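MHC class I antigen (Ctenopharyngodon idella, PDB 5H5Z) probably presents peptides to T cells, holding them in a groove on a class I heavy chain paired with beta-2-microglobulin. Local coordinates at residues A[9-23]-A[65-77]. Residues are numbered along the deposited sequence; the frame is centred on the assembly and turned at random.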
ATOM      1  N   TYR A   9      -8.278  -6.473   8.054  1.00 18.27           N
ATOM      2  CA  TYR A   9      -9.725  -6.625   7.904  1.00 18.02           C
ATOM      3  C   TYR A   9     -10.395  -5.255   7.950  1.00 17.59           C
ATOM      4  O   TYR A   9     -10.095  -4.449   8.839  1.00 19.05           O
ATOM      5  CB  TYR A   9     -10.330  -7.439   9.047  1.00 20.77           C
ATOM      6  CG  TYR A   9      -9.855  -8.872   9.242  1.00 20.32           C
ATOM      7  CD1 TYR A   9      -9.051  -9.525   8.299  1.00 21.46           C
ATOM      8  CD2 TYR A   9     -10.241  -9.578  10.380  1.00 22.31           C
ATOM      9  CE1 TYR A   9      -8.634 -10.837   8.502  1.00 21.37           C
ATOM     10  CE2 TYR A   9      -9.842 -10.892  10.586  1.00 21.42           C
ATOM     11  CZ  TYR A   9      -9.038 -11.511   9.648  1.00 22.40           C
ATOM     12  OH  TYR A   9      -8.642 -12.805   9.877  1.00 23.32           O
ATOM     13  N   THR A  10     -11.317  -5.005   7.023  1.00 17.70           N
ATOM     14  CA  THR A  10     -12.127  -3.778   7.053  1.00 19.85           C
ATOM     15  C   THR A  10     -13.620  -4.082   7.145  1.00 21.53           C
ATOM     16  O   THR A  10     -14.189  -4.726   6.262  1.00 22.89           O
ATOM     17  CB  THR A  10     -11.882  -2.883   5.821  1.00 20.58           C
ATOM     18  OG1 THR A  10     -10.483  -2.599   5.699  1.00 21.58           O
ATOM     19  CG2 THR A  10     -12.666  -1.563   5.942  1.00 20.13           C
ATOM     20  N   GLY A  11     -14.248  -3.577   8.196  1.00 24.07           N
ATOM     21  CA  GLY A  11     -15.679  -3.699   8.364  1.00 25.30           C
ATOM     22  C   GLY A  11     -16.347  -2.338   8.246  1.00 26.44           C
ATOM     23  O   GLY A  11     -15.893  -1.365   8.831  1.00 26.43           O
ATOM     24  N   VAL A  12     -17.401  -2.279   7.448  1.00 26.05           N
ATOM     25  CA  VAL A  12     -18.154  -1.049   7.262  1.00 30.27           C
ATOM     26  C   VAL A  12     -19.636  -1.256   7.546  1.00 30.35           C
ATOM     27  O   VAL A  12     -20.239  -2.190   7.052  1.00 31.39           O
ATOM     28  CB  VAL A  12     -18.002  -0.525   5.831  1.00 31.52           C
ATOM     29  CG1 VAL A  12     -18.717   0.804   5.671  1.00 32.86           C
ATOM     30  CG2 VAL A  12     -16.532  -0.397   5.477  1.00 33.77           C
ATOM     31  N   SER A  13     -20.226  -0.353   8.314  1.00 30.29           N
ATOM     32  CA  SER A  13     -21.652  -0.422   8.563  1.00 35.84           C
ATOM     33  C   SER A  13     -22.340   0.698   7.802  1.00 41.69           C
ATOM     34  O   SER A  13     -21.937   1.847   7.902  1.00 41.90           O
ATOM     35  CB  SER A  13     -21.937  -0.287  10.055  1.00 46.68           C
ATOM     36  OG  SER A  13     -21.481   0.964  10.536  1.00 57.59           O
ATOM     37  N   ARG A  14     -23.361   0.339   7.032  1.00 47.50           N
ATOM     38  CA  ARG A  14     -24.221   1.294   6.326  1.00 54.71           C
ATOM     39  C   ARG A  14     -23.783   1.745   4.929  1.00 55.66           C
ATOM     40  O   ARG A  14     -24.494   2.518   4.295  1.00 51.90           O
ATOM     41  CB  ARG A  14     -24.465   2.528   7.198  1.00 49.15           C
ATOM     42  CG  ARG A  14     -25.237   2.243   8.475  1.00 66.18           C
ATOM     43  CD  ARG A  14     -26.069   3.444   8.902  1.00 78.71           C
ATOM     44  NE  ARG A  14     -27.209   3.061   9.727  1.00 76.02           N
ATOM     45  CZ  ARG A  14     -27.142   2.799  11.028  1.00 86.05           C
ATOM     46  NH1 ARG A  14     -25.986   2.880  11.671  1.00 92.12           N
ATOM     47  NH2 ARG A  14     -28.238   2.461  11.690  1.00 76.51           N
ATOM     48  N   GLY A  15     -22.639   1.265   4.448  1.00 69.64           N
ATOM     49  CA  GLY A  15     -22.157   1.589   3.110  1.00 66.83           C
ATOM     50  C   GLY A  15     -22.829   0.869   1.947  1.00 77.07           C
ATOM     51  O   GLY A  15     -23.438  -0.177   2.144  1.00 81.30           O
ATOM     52  N   ILE A  16     -22.748   1.433   0.740  1.00 82.33           N
ATOM     53  CA  ILE A  16     -23.189   0.728  -0.475  1.00 82.55           C
ATOM     54  C   ILE A  16     -22.071   0.231  -1.409  1.00 81.36           C
ATOM     55  O   ILE A  16     -22.095  -0.915  -1.859  1.00 91.19           O
ATOM     56  CB  ILE A  16     -24.166   1.583  -1.305  1.00 83.49           C
ATOM     57  CG1 ILE A  16     -24.608   0.832  -2.569  1.00 90.61           C
ATOM     58  CG2 ILE A  16     -23.525   2.914  -1.665  1.00 81.35           C
ATOM     59  CD1 ILE A  16     -25.863   0.008  -2.390  1.00 89.72           C
ATOM     60  N   ASP A  17     -21.105   1.100  -1.694  1.00 80.61           N
ATOM     61  CA  ASP A  17     -20.064   0.857  -2.701  1.00 88.23           C
ATOM     62  C   ASP A  17     -19.164  -0.342  -2.367  1.00 94.95           C
ATOM     63  O   ASP A  17     -18.773  -1.115  -3.239  1.00 86.61           O
ATOM     64  CB  ASP A  17     -19.243   2.149  -2.887  1.00 89.78           C
ATOM     65  CG  ASP A  17     -17.894   1.918  -3.552  1.00 86.79           C
ATOM     66  OD1 ASP A  17     -17.869   1.659  -4.771  1.00 92.11           O
ATOM     67  OD2 ASP A  17     -16.867   2.000  -2.847  1.00 88.34           O
ATOM     68  N   PHE A  18     -18.832  -0.446  -1.092  1.00 71.83           N
ATOM     69  CA  PHE A  18     -17.991  -1.492  -0.505  1.00 54.39           C
ATOM     70  C   PHE A  18     -18.810  -2.513   0.301  1.00 47.68           C
ATOM     71  O   PHE A  18     -19.892  -2.189   0.797  1.00 50.95           O
ATOM     72  CB  PHE A  18     -16.862  -0.881   0.342  1.00 57.20           C
ATOM     73  CG  PHE A  18     -15.683  -0.399  -0.469  1.00 58.57           C
ATOM     74  CD1 PHE A  18     -14.814  -1.307  -1.076  1.00 61.52           C
ATOM     75  CD2 PHE A  18     -15.435   0.962  -0.622  1.00 56.09           C
ATOM     76  CE1 PHE A  18     -13.728  -0.864  -1.822  1.00 55.85           C
ATOM     77  CE2 PHE A  18     -14.350   1.412  -1.366  1.00 48.74           C
ATOM     78  CZ  PHE A  18     -13.496   0.499  -1.967  1.00 50.58           C
ATOM     79  N   PRO A  19     -18.301  -3.760   0.417  1.00 42.51           N
ATOM     80  CA  PRO A  19     -18.989  -4.793   1.202  1.00 37.39           C
ATOM     81  C   PRO A  19     -18.930  -4.534   2.708  1.00 35.02           C
ATOM     82  O   PRO A  19     -18.184  -3.665   3.161  1.00 33.63           O
ATOM     83  CB  PRO A  19     -18.214  -6.077   0.866  1.00 47.33           C
ATOM     84  CG  PRO A  19     -17.407  -5.759  -0.346  1.00 45.89           C
ATOM     85  CD  PRO A  19     -17.094  -4.301  -0.237  1.00 42.87           C
ATOM     86  N   GLU A  20     -19.713  -5.295   3.473  1.00 30.96           N
ATOM     87  CA  GLU A  20     -19.706  -5.200   4.931  1.00 27.29           C
ATOM     88  C   GLU A  20     -18.358  -5.581   5.530  1.00 25.76           C
ATOM     89  O   GLU A  20     -17.941  -5.019   6.542  1.00 27.41           O
ATOM     90  CB  GLU A  20     -20.773  -6.102   5.531  1.00 30.87           C
ATOM     91  CG  GLU A  20     -22.138  -5.465   5.643  1.00 33.33           C
ATOM     92  CD  GLU A  20     -23.084  -6.304   6.468  1.00 40.54           C
ATOM     93  OE1 GLU A  20     -23.526  -5.819   7.531  1.00 49.19           O
ATOM     94  OE2 GLU A  20     -23.373  -7.450   6.062  1.00 43.98           O
ATOM     95  N   PHE A  21     -17.693  -6.546   4.906  1.00 23.35           N
ATOM     96  CA  PHE A  21     -16.420  -7.048   5.397  1.00 23.81           C
ATOM     97  C   PHE A  21     -15.482  -7.290   4.230  1.00 21.86           C
ATOM     98  O   PHE A  21     -15.887  -7.860   3.220  1.00 23.34           O
ATOM     99  CB  PHE A  21     -16.636  -8.355   6.174  1.00 23.47           C
ATOM    100  CG  PHE A  21     -15.383  -8.925   6.775  1.00 21.74           C
ATOM    101  CD1 PHE A  21     -14.929  -8.489   8.014  1.00 21.52           C
ATOM    102  CD2 PHE A  21     -14.665  -9.915   6.108  1.00 22.10           C
ATOM    103  CE1 PHE A  21     -13.779  -9.017   8.576  1.00 22.24           C
ATOM    104  CE2 PHE A  21     -13.510 -10.450   6.666  1.00 22.76           C
ATOM    105  CZ  PHE A  21     -13.066  -9.999   7.902  1.00 22.35           C
ATOM    106  N   THR A  22     -14.234  -6.849   4.380  1.00 21.68           N
ATOM    107  CA  THR A  22     -13.171  -7.126   3.418  1.00 20.43           C
ATOM    108  C   THR A  22     -11.926  -7.586   4.178  1.00 20.69           C
ATOM    109  O   THR A  22     -11.558  -6.997   5.194  1.00 21.96           O
ATOM    110  CB  THR A  22     -12.820  -5.872   2.579  1.00 24.94           C
ATOM    111  OG1 THR A  22     -13.998  -5.371   1.936  1.00 25.48           O
ATOM    112  CG2 THR A  22     -11.770  -6.194   1.513  1.00 25.38           C
ATOM    113  N   ALA A  23     -11.283  -8.646   3.695  1.00 22.29           N
ATOM    114  CA  ALA A  23     -10.024  -9.091   4.273  1.00 19.50           C
ATOM    115  C   ALA A  23      -8.975  -9.210   3.177  1.00 19.78           C
ATOM    116  O   ALA A  23      -9.254  -9.743   2.100  1.00 20.59           O
ATOM    117  CB  ALA A  23     -10.205 -10.429   4.981  1.00 21.96           C
ATOM    118  N   LEU A  65     -13.087 -16.717   7.609  1.00 25.03           N
ATOM    119  CA  LEU A  65     -13.465 -15.334   7.292  1.00 22.85           C
ATOM    120  C   LEU A  65     -14.971 -15.070   7.262  1.00 24.48           C
ATOM    121  O   LEU A  65     -15.396 -13.939   7.501  1.00 24.42           O
ATOM    122  CB  LEU A  65     -12.768 -14.851   6.021  1.00 22.71           C
ATOM    123  CG  LEU A  65     -11.240 -14.821   6.190  1.00 22.20           C
ATOM    124  CD1 LEU A  65     -10.519 -14.648   4.858  1.00 21.32           C
ATOM    125  CD2 LEU A  65     -10.800 -13.769   7.206  1.00 22.71           C
ATOM    126  N   ILE A  66     -15.774 -16.105   6.991  1.00 24.90           N
ATOM    127  CA  ILE A  66     -17.227 -15.993   7.173  1.00 24.97           C
ATOM    128  C   ILE A  66     -17.489 -15.725   8.658  1.00 27.15           C
ATOM    129  O   ILE A  66     -18.289 -14.850   9.009  1.00 28.22           O
ATOM    130  CB  ILE A  66     -17.996 -17.248   6.691  1.00 27.40           C
ATOM    131  CG1 ILE A  66     -17.952 -17.367   5.163  1.00 25.62           C
ATOM    132  CG2 ILE A  66     -19.450 -17.196   7.143  1.00 29.98           C
ATOM    133  CD1 ILE A  66     -18.396 -18.725   4.643  1.00 27.32           C
ATOM    134  N   GLY A  67     -16.784 -16.460   9.518  1.00 30.34           N
ATOM    135  CA  GLY A  67     -16.816 -16.238  10.965  1.00 33.29           C
ATOM    136  C   GLY A  67     -16.373 -14.836  11.359  1.00 30.20           C
ATOM    137  O   GLY A  67     -17.015 -14.190  12.190  1.00 30.88           O
ATOM    138  N   ALA A  68     -15.277 -14.367  10.759  1.00 26.37           N
ATOM    139  CA  ALA A  68     -14.772 -13.006  11.005  1.00 27.63           C
ATOM    140  C   ALA A  68     -15.792 -11.926  10.635  1.00 26.20           C
ATOM    141  O   ALA A  68     -15.968 -10.957  11.375  1.00 27.94           O
ATOM    142  CB  ALA A  68     -13.463 -12.777  10.269  1.00 26.75           C
ATOM    143  N   HIS A  69     -16.455 -12.103   9.492  1.00 25.11           N
ATOM    144  CA  HIS A  69     -17.537 -11.219   9.054  1.00 25.21           C
ATOM    145  C   HIS A  69     -18.666 -11.134  10.085  1.00 28.00           C
ATOM    146  O   HIS A  69     -19.100 -10.036  10.450  1.00 29.29           O
ATOM    147  CB  HIS A  69     -18.066 -11.673   7.688  1.00 28.10           C
ATOM    148  CG  HIS A  69     -19.408 -11.114   7.328  1.00 31.04           C
ATOM    149  ND1 HIS A  69     -19.674  -9.761   7.298  1.00 33.37           N
ATOM    150  CD2 HIS A  69     -20.558 -11.729   6.963  1.00 35.28           C
ATOM    151  CE1 HIS A  69     -20.929  -9.568   6.936  1.00 35.67           C
ATOM    152  NE2 HIS A  69     -21.488 -10.746   6.729  1.00 36.71           N
ATOM    153  N   GLN A  70     -19.126 -12.295  10.549  1.00 29.05           N
ATOM    154  CA  GLN A  70     -20.175 -12.371  11.571  1.00 27.69           C
ATOM    155  C   GLN A  70     -19.756 -11.599  12.834  1.00 27.39           C
ATOM    156  O   GLN A  70     -20.514 -10.765  13.336  1.00 31.13           O
ATOM    157  CB  GLN A  70     -20.529 -13.838  11.886  1.00 31.91           C
ATOM    158  CG  GLN A  70     -21.231 -14.578  10.741  1.00 32.55           C
ATOM    159  CD  GLN A  70     -21.582 -16.034  11.053  1.00 33.13           C
ATOM    160  OE1 GLN A  70     -22.582 -16.561  10.557  1.00 40.22           O
ATOM    161  NE2 GLN A  70     -20.761 -16.691  11.870  1.00 34.40           N
ATOM    162  N   VAL A  71     -18.538 -11.857  13.314  1.00 28.41           N
ATOM    163  CA  VAL A  71     -17.996 -11.208  14.516  1.00 28.14           C
ATOM    164  C   VAL A  71     -17.813  -9.699  14.325  1.00 30.98           C
ATOM    165  O   VAL A  71     -18.082  -8.914  15.241  1.00 31.31           O
ATOM    166  CB  VAL A  71     -16.672 -11.861  14.977  1.00 28.39           C
ATOM    167  CG1 VAL A  71     -16.062 -11.100  16.147  1.00 30.12           C
ATOM    168  CG2 VAL A  71     -16.895 -13.318  15.368  1.00 34.30           C
ATOM    169  N   PHE A  72     -17.366  -9.299  13.136  1.00 27.85           N
ATOM    170  CA  PHE A  72     -17.228  -7.879  12.801  1.00 28.89           C
ATOM    171  C   PHE A  72     -18.554  -7.128  12.789  1.00 32.38           C
ATOM    172  O   PHE A  72     -18.618  -5.981  13.250  1.00 31.59           O
ATOM    173  CB  PHE A  72     -16.494  -7.695  11.470  1.00 30.71           C
ATOM    174  CG  PHE A  72     -15.039  -7.366  11.625  1.00 28.13           C
ATOM    175  CD1 PHE A  72     -14.223  -8.115  12.472  1.00 25.42           C
ATOM    176  CD2 PHE A  72     -14.475  -6.308  10.911  1.00 28.51           C
ATOM    177  CE1 PHE A  72     -12.878  -7.803  12.615  1.00 29.13           C
ATOM    178  CE2 PHE A  72     -13.129  -5.997  11.047  1.00 25.91           C
ATOM    179  CZ  PHE A  72     -12.335  -6.740  11.902  1.00 25.97           C
ATOM    180  N   LYS A  73     -19.599  -7.771  12.265  1.00 30.61           N
ATOM    181  CA  LYS A  73     -20.957  -7.213  12.293  1.00 36.24           C
ATOM    182  C   LYS A  73     -21.396  -6.937  13.728  1.00 35.38           C
ATOM    183  O   LYS A  73     -21.916  -5.864  14.037  1.00 35.23           O
ATOM    184  CB  LYS A  73     -21.956  -8.174  11.645  1.00 39.85           C
ATOM    185  CG  LYS A  73     -22.099  -8.060  10.135  1.00 46.69           C
ATOM    186  CD  LYS A  73     -22.988  -9.173   9.585  1.00 50.74           C
ATOM    187  CE  LYS A  73     -24.458  -8.996   9.945  1.00 55.50           C
ATOM    188  NZ  LYS A  73     -25.102  -7.884   9.189  1.00 57.62           N
ATOM    189  N   ASP A  74     -21.175  -7.920  14.597  1.00 34.20           N
ATOM    190  CA  ASP A  74     -21.591  -7.843  15.997  1.00 36.37           C
ATOM    191  C   ASP A  74     -20.783  -6.783  16.742  1.00 39.46           C
ATOM    192  O   ASP A  74     -21.330  -6.014  17.543  1.00 40.39           O
ATOM    193  CB  ASP A  74     -21.406  -9.203  16.678  1.00 35.90           C
ATOM    194  CG  ASP A  74     -22.310 -10.290  16.098  1.00 42.01           C
ATOM    195  OD1 ASP A  74     -23.204  -9.982  15.279  1.00 40.77           O
ATOM    196  OD2 ASP A  74     -22.122 -11.467  16.471  1.00 47.84           O
ATOM    197  N   SER A  75     -19.481  -6.752  16.457  1.00 34.12           N
ATOM    198  CA  SER A  75     -18.545  -5.845  17.111  1.00 33.18           C
ATOM    199  C   SER A  75     -18.832  -4.378  16.799  1.00 30.29           C
ATOM    200  O   SER A  75     -18.924  -3.562  17.715  1.00 33.30           O
ATOM    201  CB  SER A  75     -17.102  -6.192  16.736  1.00 29.87           C
ATOM    202  OG  SER A  75     -16.712  -7.424  17.320  1.00 29.03           O
ATOM    203  N   ILE A  76     -18.987  -4.050  15.517  1.00 30.65           N
ATOM    204  CA  ILE A  76     -19.236  -2.661  15.110  1.00 32.41           C
ATOM    205  C   ILE A  76     -20.556  -2.131  15.688  1.00 35.28           C
ATOM    206  O   ILE A  76     -20.651  -0.959  16.044  1.00 37.74           O
ATOM    207  CB  ILE A  76     -19.132  -2.451  13.575  1.00 33.64           C
ATOM    208  CG1 ILE A  76     -18.970  -0.960  13.241  1.00 33.57           C
ATOM    209  CG2 ILE A  76     -20.313  -3.077  12.839  1.00 34.26           C
ATOM    210  CD1 ILE A  76     -18.479  -0.685  11.835  1.00 33.20           C
ATOM    211  N   GLN A  77     -21.555  -3.005  15.807  1.00 34.91           N
ATOM    212  CA  GLN A  77     -22.832  -2.637  16.421  1.00 37.92           C
ATOM    213  C   GLN A  77     -22.628  -2.164  17.859  1.00 37.37           C
ATOM    214  O   GLN A  77     -23.183  -1.148  18.271  1.00 39.88           O
ATOM    215  CB  GLN A  77     -23.812  -3.813  16.378  1.00 46.94           C
ATOM    216  CG  GLN A  77     -25.279  -3.404  16.401  1.00 59.60           C
ATOM    217  CD  GLN A  77     -25.717  -2.691  15.132  1.00 73.71           C
ATOM    218  OE1 GLN A  77     -25.030  -2.736  14.104  1.00 77.65           O
ATOM    219  NE2 GLN A  77     -26.871  -2.029  15.198  1.00 94.09           N
TER
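Tyr9 turns its ring edge toward the face of Phe72 in an offset edge-to-face pair, with ring planes 68° apart. Its CB also touches Phe72 CZ, at 3.6 Å. Farther out, Leu65 CD2 lies 3.6 Å from Tyr9 OH, and that hydroxyl hydrogen-bonds to Tyr96 OH. Gly11 has no side chain, and the Phe72 ring comes edge-on to its backbone, with Phe72 CD2 3.8 Å from Gly11 CA. At Ser13, CB and OG meet the end of Ile76.

After the turn, Glu20 and Lys73, both exposed, form a salt bridge. Lys73 NZ donates to the syn lone pair of Glu20 OE1 at 3.1 Å. The Lys73 chain bends twice near its end, which brings NZ to the carboxylate. Glu20 OE2 lies at the edge of the His69 ring. Phe21 is buried, and the helix segment covers more of it than of any other residue in 9-23. CG anti to the backbone N (chi1 -178°) carries the ring to the helix, where its edge meets the face of Phe72 almost perpendicularly (89°). One Phe21 face lies against the helix backbone at Ala68 and His69, and Phe21 CZ is 3.7 Å from Ala68 CB. Ala23 CB touches Leu65 CD2.

Tyr9, Phe21 and Phe72 form an aromatic cluster that joins helix 55-82 to the sheet forming the groove floor. Tyr9 and Ala68 also pack on the bound peptide. Strand 3-13 lies between strands 21-27 and 90-100, and Trp92 of the latter meets Phe72 edge-to-face.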